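Local coordinates for protein member of s1p family of ribosomal proteins (PDB 5YH1) that binds manganese and probably acts as an exonuclease on nucleic acids, the chain here being the DHH domain of the longer protein, at residues 45-50 against 180-185; 36-41 against 207-212. All coordinates share one frame; numbering follows the deposited sequence.

Interaction 1: 45-50 against 180-185; sequences AFMIRR and YVDVHV
Met-47, present as selenomethionine, reaches from helix 32-53 to the edge strand 183-185 and meets Val-183 and Asp-182. The two backbones stand well apart, with 8.9 Å between the CA atoms of Met-47 and Val-183. The long side chain of Met-47 spans this distance. Its CG stands anti to the carbonyl carbon (chi1 -77°), and the chain runs straight on through chi2 before it bends at chi3 (76°). The bend turns the terminal methyl CE onto Asp-182.

Two atoms of Met-47 do the touching. SE lies 3.9 Å from Val-183 CG1, an apolar contact in which the two side chains pass each other in opposite directions. CE lies 3.7 Å from Asp-182 CB, and there the side chains cross at about a right angle. Val-183 offers CG1 because chi1 (65°) sets this methyl between its own backbone N and carbonyl carbon.

Asp-182 takes part mainly through its methylene. Its carboxylate is engaged elsewhere: OD2 makes a salt bridge with Lys-152 NZ and accepts a hydrogen bond from Ile-158 N. These two bonds fix the acidic end, while CB is left to face the selenium side chain. A side chain of the same helix adds a polar link: Lys-43 NZ is hydrogen-bonded to the backbone Asp-182 O.

No hydrogen bond joins 45-50 to 180-185. The contact is small and partly buried, with 110 Å² covered in all. Strand 183-185 pairs with strand 158-161 at the border of the five-stranded parallel sheet. A five-stranded parallel sheet in strand order 2-1-3-4-5, with a helix packed over its face at the border strand, is typical of the alpha/beta core of the DHH domain.

Interaction 2: 36-41 against 207-212; sequences ALKPKI and ARYINP
Helix-helix packing within the alpha/beta DHH domain brings helix 32-53 against the C-terminal turn of helix 199-210. Tyr-209 carries the contact from its side, and Ile-41 and Lys-38 meet it from the other helix. The nearest CA atoms across the contact, those of Ile-41 and Tyr-209, are 7.9 Å apart.

Ile-41 places its branch methyl CG2 over one face of the Tyr-209 ring. CG2 is 4.2 Å from the ring centroid and 26° off the ring normal, a CH-pi contact. It is displaced toward the rim, where its nearest atom is Tyr-209 CD1 at 3.8 Å. The Ile-41 and Tyr-209 side chains cross at about a right angle. On the same helix, Met-42 and Ala-45 also touch Tyr-209.

Lys-38 works at the hydroxyl end of the ring. With chi1 at -162°, Lys-38 CG points away from the backbone N, and the extended chain beyond it carries the aliphatic part across the phenol oxygen. The ammonium group has its own partner, a salt bridge from NZ to Asp-24 OD1. Tyr-209 OH makes a weak hydrogen bond with Gly-26 O. Across the two segments there is no hydrogen bond, and the closest meeting at this end is packing of Lys-38 CE on Tyr-209 OH at 3.6 Å.

Overall arrangement
Interactions 1 and 2 lie side by side, with centres 10 Å apart. Both use helix 32-53, which packs on strand 183-185 through 45-50 and on helix 199-210 through 36-41. That strand and helix follow each other in the chain. The contacts also touch directly. Arg-49 NH1 probably donates a hydrogen bond to Ile-210 O at 2.8 Å, and Ala-45 CB packs on Tyr-209 CB at 3.5 Å. Neither contact belongs to the manganese site of Asp-67, Asp-137, His-163 and Asp-229. Interaction 2 comes fairly near it, with the side chains of Ile-41 and His-163 about 11 Å apart.

Interaction 1: 45-50 against 180-185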
loop_
_atom_site.group_PDB
_atom_site.type_symbol
_atom_site.label_atom_id
_atom_site.label_comp_id
_atom_site.label_asym_id
_atom_site.label_seq_id
_atom_site.Cartn_x
_atom_site.Cartn_y
_atom_site.Cartn_z
ATOM N N ALA A 45 -23.587 -25.520 3.956
ATOM C CA ALA A 45 -23.754 -25.807 2.537
ATOM C C ALA A 45 -25.113 -25.338 2.031
ATOM O O ALA A 45 -25.221 -24.842 0.917
ATOM C CB ALA A 45 -23.565 -27.292 2.263
ATOM N N PHE A 46 -26.146 -25.498 2.851
ATOM C CA PHE A 46 -27.471 -24.977 2.531
ATOM C C PHE A 46 -27.427 -23.459 2.298
ATOM O O PHE A 46 -27.932 -22.966 1.290
ATOM C CB PHE A 46 -28.480 -25.306 3.647
ATOM C CG PHE A 46 -29.786 -24.566 3.520
ATOM C CD1 PHE A 46 -30.793 -25.040 2.692
ATOM C CD2 PHE A 46 -30.002 -23.380 4.212
ATOM C CE1 PHE A 46 -31.993 -24.345 2.564
ATOM C CE2 PHE A 46 -31.196 -22.685 4.084
ATOM C CZ PHE A 46 -32.192 -23.169 3.257
HETATM N N MSE A 47 -26.822 -22.728 3.229
HETATM C CA MSE A 47 -26.761 -21.263 3.118
HETATM C C MSE A 47 -25.990 -20.825 1.900
HETATM O O MSE A 47 -26.397 -19.899 1.202
HETATM C CB MSE A 47 -26.168 -20.668 4.387
HETATM C CG MSE A 47 -27.228 -20.664 5.483
HETATM SE SE MSE A 47 -26.445 -20.055 7.177
HETATM C CE MSE A 47 -26.391 -18.137 6.697
ATOM N N ILE A 48 -24.884 -21.499 1.607
ATOM C CA ILE A 48 -24.064 -21.129 0.459
ATOM C C ILE A 48 -24.817 -21.414 -0.841
ATOM O O ILE A 48 -24.901 -20.541 -1.718
ATOM C CB ILE A 48 -22.669 -21.793 0.524
ATOM C CG1 ILE A 48 -21.855 -21.137 1.644
ATOM C CG2 ILE A 48 -21.921 -21.662 -0.792
ATOM C CD1 ILE A 48 -20.632 -21.910 2.079
ATOM N N ARG A 49 -25.397 -22.608 -0.946
ATOM C CA ARG A 49 -26.166 -22.991 -2.139
ATOM C C ARG A 49 -27.358 -22.054 -2.366
ATOM O O ARG A 49 -27.673 -21.709 -3.498
ATOM C CB ARG A 49 -26.661 -24.443 -2.025
ATOM C CG ARG A 49 -25.583 -25.507 -2.188
ATOM C CD ARG A 49 -26.088 -26.874 -1.734
ATOM N NE ARG A 49 -27.298 -27.277 -2.460
ATOM C CZ ARG A 49 -27.312 -27.750 -3.706
ATOM N NH1 ARG A 49 -26.196 -27.912 -4.392
ATOM N NH2 ARG A 49 -28.458 -28.069 -4.273
ATOM N N ARG A 50 -28.012 -21.641 -1.289
ATOM C CA ARG A 50 -29.175 -20.765 -1.403
ATOM C C ARG A 50 -28.788 -19.392 -1.956
ATOM O O ARG A 50 -29.449 -18.876 -2.869
ATOM C CB ARG A 50 -29.886 -20.619 -0.057
ATOM C CG ARG A 50 -31.332 -20.188 -0.215
ATOM C CD ARG A 50 -32.038 -20.003 1.119
ATOM N NE ARG A 50 -33.484 -19.865 0.919
ATOM C CZ ARG A 50 -34.091 -18.776 0.437
ATOM N NH1 ARG A 50 -33.385 -17.696 0.098
ATOM N NH2 ARG A 50 -35.418 -18.766 0.290
ATOM N N TYR A 180 -22.976 -13.924 17.089
ATOM C CA TYR A 180 -22.838 -12.937 16.020
ATOM C C TYR A 180 -22.774 -13.545 14.623
ATOM O O TYR A 180 -22.694 -12.808 13.647
ATOM C CB TYR A 180 -21.603 -12.077 16.261
ATOM C CG TYR A 180 -21.656 -11.334 17.566
ATOM C CD1 TYR A 180 -22.206 -10.058 17.642
ATOM C CD2 TYR A 180 -21.176 -11.914 18.730
ATOM C CE1 TYR A 180 -22.264 -9.374 18.846
ATOM C CE2 TYR A 180 -21.231 -11.242 19.941
ATOM C CZ TYR A 180 -21.772 -9.972 19.988
ATOM O OH TYR A 180 -21.812 -9.314 21.185
ATOM N N VAL A 181 -22.803 -14.875 14.520
ATOM C CA VAL A 181 -22.766 -15.545 13.217
ATOM C C VAL A 181 -23.886 -16.574 13.100
ATOM O O VAL A 181 -24.378 -17.074 14.106
ATOM C CB VAL A 181 -21.399 -16.215 12.943
ATOM C CG1 VAL A 181 -20.271 -15.189 13.031
ATOM C CG2 VAL A 181 -21.141 -17.382 13.884
ATOM N N ASP A 182 -24.253 -16.898 11.866
ATOM C CA ASP A 182 -25.418 -17.731 11.581
ATOM C C ASP A 182 -25.130 -19.234 11.600
ATOM O O ASP A 182 -25.997 -20.032 11.955
ATOM C CB ASP A 182 -26.018 -17.318 10.236
ATOM C CG ASP A 182 -26.533 -15.878 10.255
ATOM O OD1 ASP A 182 -27.719 -15.710 10.574
ATOM O OD2 ASP A 182 -25.751 -14.923 10.028
ATOM N N VAL A 183 -23.937 -19.627 11.176
ATOM C CA VAL A 183 -23.483 -21.001 11.383
ATOM C C VAL A 183 -21.968 -21.020 11.534
ATOM O O VAL A 183 -21.241 -20.373 10.761
ATOM C CB VAL A 183 -23.937 -21.962 10.267
ATOM C CG1 VAL A 183 -23.307 -21.605 8.934
ATOM C CG2 VAL A 183 -23.608 -23.407 10.640
ATOM N N HIS A 184 -21.511 -21.744 12.553
ATOM C CA HIS A 184 -20.105 -21.848 12.876
ATOM C C HIS A 184 -19.706 -23.327 12.855
ATOM O O HIS A 184 -20.128 -24.101 13.713
ATOM C CB HIS A 184 -19.863 -21.198 14.232
ATOM C CG HIS A 184 -18.421 -21.077 14.605
ATOM N ND1 HIS A 184 -18.014 -20.558 15.813
ATOM C CD2 HIS A 184 -17.293 -21.443 13.955
ATOM C CE1 HIS A 184 -16.695 -20.584 15.882
ATOM N NE2 HIS A 184 -16.234 -21.126 14.770
ATOM N N VAL A 185 -18.942 -23.715 11.831
ATOM C CA VAL A 185 -18.405 -25.067 11.700
ATOM C C VAL A 185 -17.006 -25.062 12.302
ATOM O O VAL A 185 -16.087 -24.425 11.767
ATOM C CB VAL A 185 -18.335 -25.509 10.227
ATOM C CG1 VAL A 185 -17.709 -26.892 10.107
ATOM C CG2 VAL A 185 -19.723 -25.499 9.594
#

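Interaction 2: 36-41 against 207-212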
loop_
_atom_site.group_PDB
_atom_site.type_symbol
_atom_site.label_atom_id
_atom_site.label_comp_id
_atom_site.label_asym_id
_atom_site.label_seq_id
_atom_site.Cartn_x
_atom_site.Cartn_y
_atom_site.Cartn_z
ATOM N N ALA A 36 -20.346 -35.596 14.193
ATOM C CA ALA A 36 -20.957 -34.669 15.135
ATOM C C ALA A 36 -21.177 -33.260 14.516
ATOM O O ALA A 36 -22.116 -32.557 14.890
ATOM C CB ALA A 36 -20.118 -34.589 16.410
ATOM N N LEU A 37 -20.328 -32.867 13.565
ATOM C CA LEU A 37 -20.428 -31.550 12.897
ATOM C C LEU A 37 -21.366 -31.554 11.695
ATOM O O LEU A 37 -21.615 -30.509 11.096
ATOM C CB LEU A 37 -19.054 -31.103 12.407
ATOM C CG LEU A 37 -18.024 -30.730 13.465
ATOM C CD1 LEU A 37 -16.690 -30.469 12.777
ATOM C CD2 LEU A 37 -18.468 -29.522 14.280
ATOM N N LYS A 38 -21.873 -32.720 11.332
ATOM C CA LYS A 38 -22.683 -32.866 10.113
ATOM C C LYS A 38 -23.865 -31.890 9.984
ATOM O O LYS A 38 -24.064 -31.313 8.919
ATOM C CB LYS A 38 -23.196 -34.291 10.000
ATOM C CG LYS A 38 -23.681 -34.690 8.623
ATOM C CD LYS A 38 -23.763 -36.203 8.594
ATOM C CE LYS A 38 -24.327 -36.733 7.300
ATOM N NZ LYS A 38 -23.835 -38.125 7.099
ATOM N N PRO A 39 -24.664 -31.721 11.050
ATOM C CA PRO A 39 -25.769 -30.766 10.928
ATOM C C PRO A 39 -25.315 -29.330 10.570
ATOM O O PRO A 39 -25.941 -28.681 9.737
ATOM C CB PRO A 39 -26.425 -30.803 12.323
ATOM C CG PRO A 39 -26.018 -32.126 12.901
ATOM C CD PRO A 39 -24.628 -32.346 12.386
ATOM N N LYS A 40 -24.242 -28.855 11.187
ATOM C CA LYS A 40 -23.717 -27.520 10.880
ATOM C C LYS A 40 -23.028 -27.471 9.522
ATOM O O LYS A 40 -23.133 -26.485 8.806
ATOM C CB LYS A 40 -22.789 -27.048 11.986
ATOM C CG LYS A 40 -23.471 -27.084 13.343
ATOM C CD LYS A 40 -22.936 -26.038 14.301
ATOM C CE LYS A 40 -22.624 -26.625 15.670
ATOM N NZ LYS A 40 -22.084 -25.574 16.583
ATOM N N ILE A 41 -22.349 -28.549 9.155
ATOM C CA ILE A 41 -21.786 -28.671 7.817
ATOM C C ILE A 41 -22.875 -28.566 6.745
ATOM O O ILE A 41 -22.703 -27.858 5.742
ATOM C CB ILE A 41 -20.990 -29.986 7.665
ATOM C CG1 ILE A 41 -19.633 -29.832 8.366
ATOM C CG2 ILE A 41 -20.792 -30.334 6.200
ATOM C CD1 ILE A 41 -18.817 -31.108 8.460
ATOM N N ALA A 207 -17.494 -28.233 0.871
ATOM C CA ALA A 207 -17.543 -28.086 -0.585
ATOM C C ALA A 207 -18.240 -29.263 -1.272
ATOM O O ALA A 207 -18.954 -29.076 -2.254
ATOM C CB ALA A 207 -16.144 -27.904 -1.156
ATOM N N ARG A 208 -18.021 -30.470 -0.763
ATOM C CA ARG A 208 -18.671 -31.666 -1.308
ATOM C C ARG A 208 -20.194 -31.606 -1.124
ATOM O O ARG A 208 -20.940 -32.022 -2.011
ATOM C CB ARG A 208 -18.098 -32.941 -0.670
ATOM C CG ARG A 208 -16.655 -33.235 -1.063
ATOM C CD ARG A 208 -16.071 -34.433 -0.319
ATOM N NE ARG A 208 -16.931 -35.608 -0.480
ATOM C CZ ARG A 208 -17.820 -36.045 0.415
ATOM N NH1 ARG A 208 -17.970 -35.466 1.599
ATOM N NH2 ARG A 208 -18.565 -37.094 0.119
ATOM N N TYR A 209 -20.653 -31.082 0.011
ATOM C CA TYR A 209 -22.085 -30.867 0.216
ATOM C C TYR A 209 -22.643 -29.748 -0.667
ATOM O O TYR A 209 -23.778 -29.830 -1.132
ATOM C CB TYR A 209 -22.396 -30.591 1.683
ATOM C CG TYR A 209 -22.337 -31.830 2.545
ATOM C CD1 TYR A 209 -21.121 -32.334 2.980
ATOM C CD2 TYR A 209 -23.494 -32.506 2.923
ATOM C CE1 TYR A 209 -21.047 -33.459 3.776
ATOM C CE2 TYR A 209 -23.428 -33.638 3.721
ATOM C CZ TYR A 209 -22.196 -34.115 4.136
ATOM O OH TYR A 209 -22.099 -35.240 4.924
ATOM N N ILE A 210 -21.847 -28.707 -0.909
ATOM C CA ILE A 210 -22.274 -27.633 -1.797
ATOM C C ILE A 210 -22.450 -28.167 -3.207
ATOM O O ILE A 210 -23.455 -27.880 -3.852
ATOM C CB ILE A 210 -21.275 -26.449 -1.804
ATOM C CG1 ILE A 210 -21.326 -25.717 -0.465
ATOM C CG2 ILE A 210 -21.592 -25.477 -2.933
ATOM C CD1 ILE A 210 -20.117 -24.855 -0.190
ATOM N N ASN A 211 -21.468 -28.930 -3.685
ATOM C CA ASN A 211 -21.468 -29.408 -5.062
ATOM C C ASN A 211 -20.787 -30.778 -5.187
ATOM O O ASN A 211 -19.592 -30.861 -5.467
ATOM C CB ASN A 211 -20.787 -28.377 -5.975
ATOM C CG ASN A 211 -20.921 -28.716 -7.443
ATOM O OD1 ASN A 211 -21.493 -29.740 -7.806
ATOM N ND2 ASN A 211 -20.394 -27.858 -8.297
ATOM N N PRO A 212 -21.555 -31.866 -4.996
ATOM C CA PRO A 212 -20.953 -33.207 -5.042
ATOM C C PRO A 212 -20.146 -33.529 -6.306
ATOM O O PRO A 212 -19.251 -34.353 -6.244
ATOM C CB PRO A 212 -22.166 -34.138 -4.892
ATOM C CG PRO A 212 -23.151 -33.336 -4.109
ATOM C CD PRO A 212 -22.976 -31.918 -4.600
#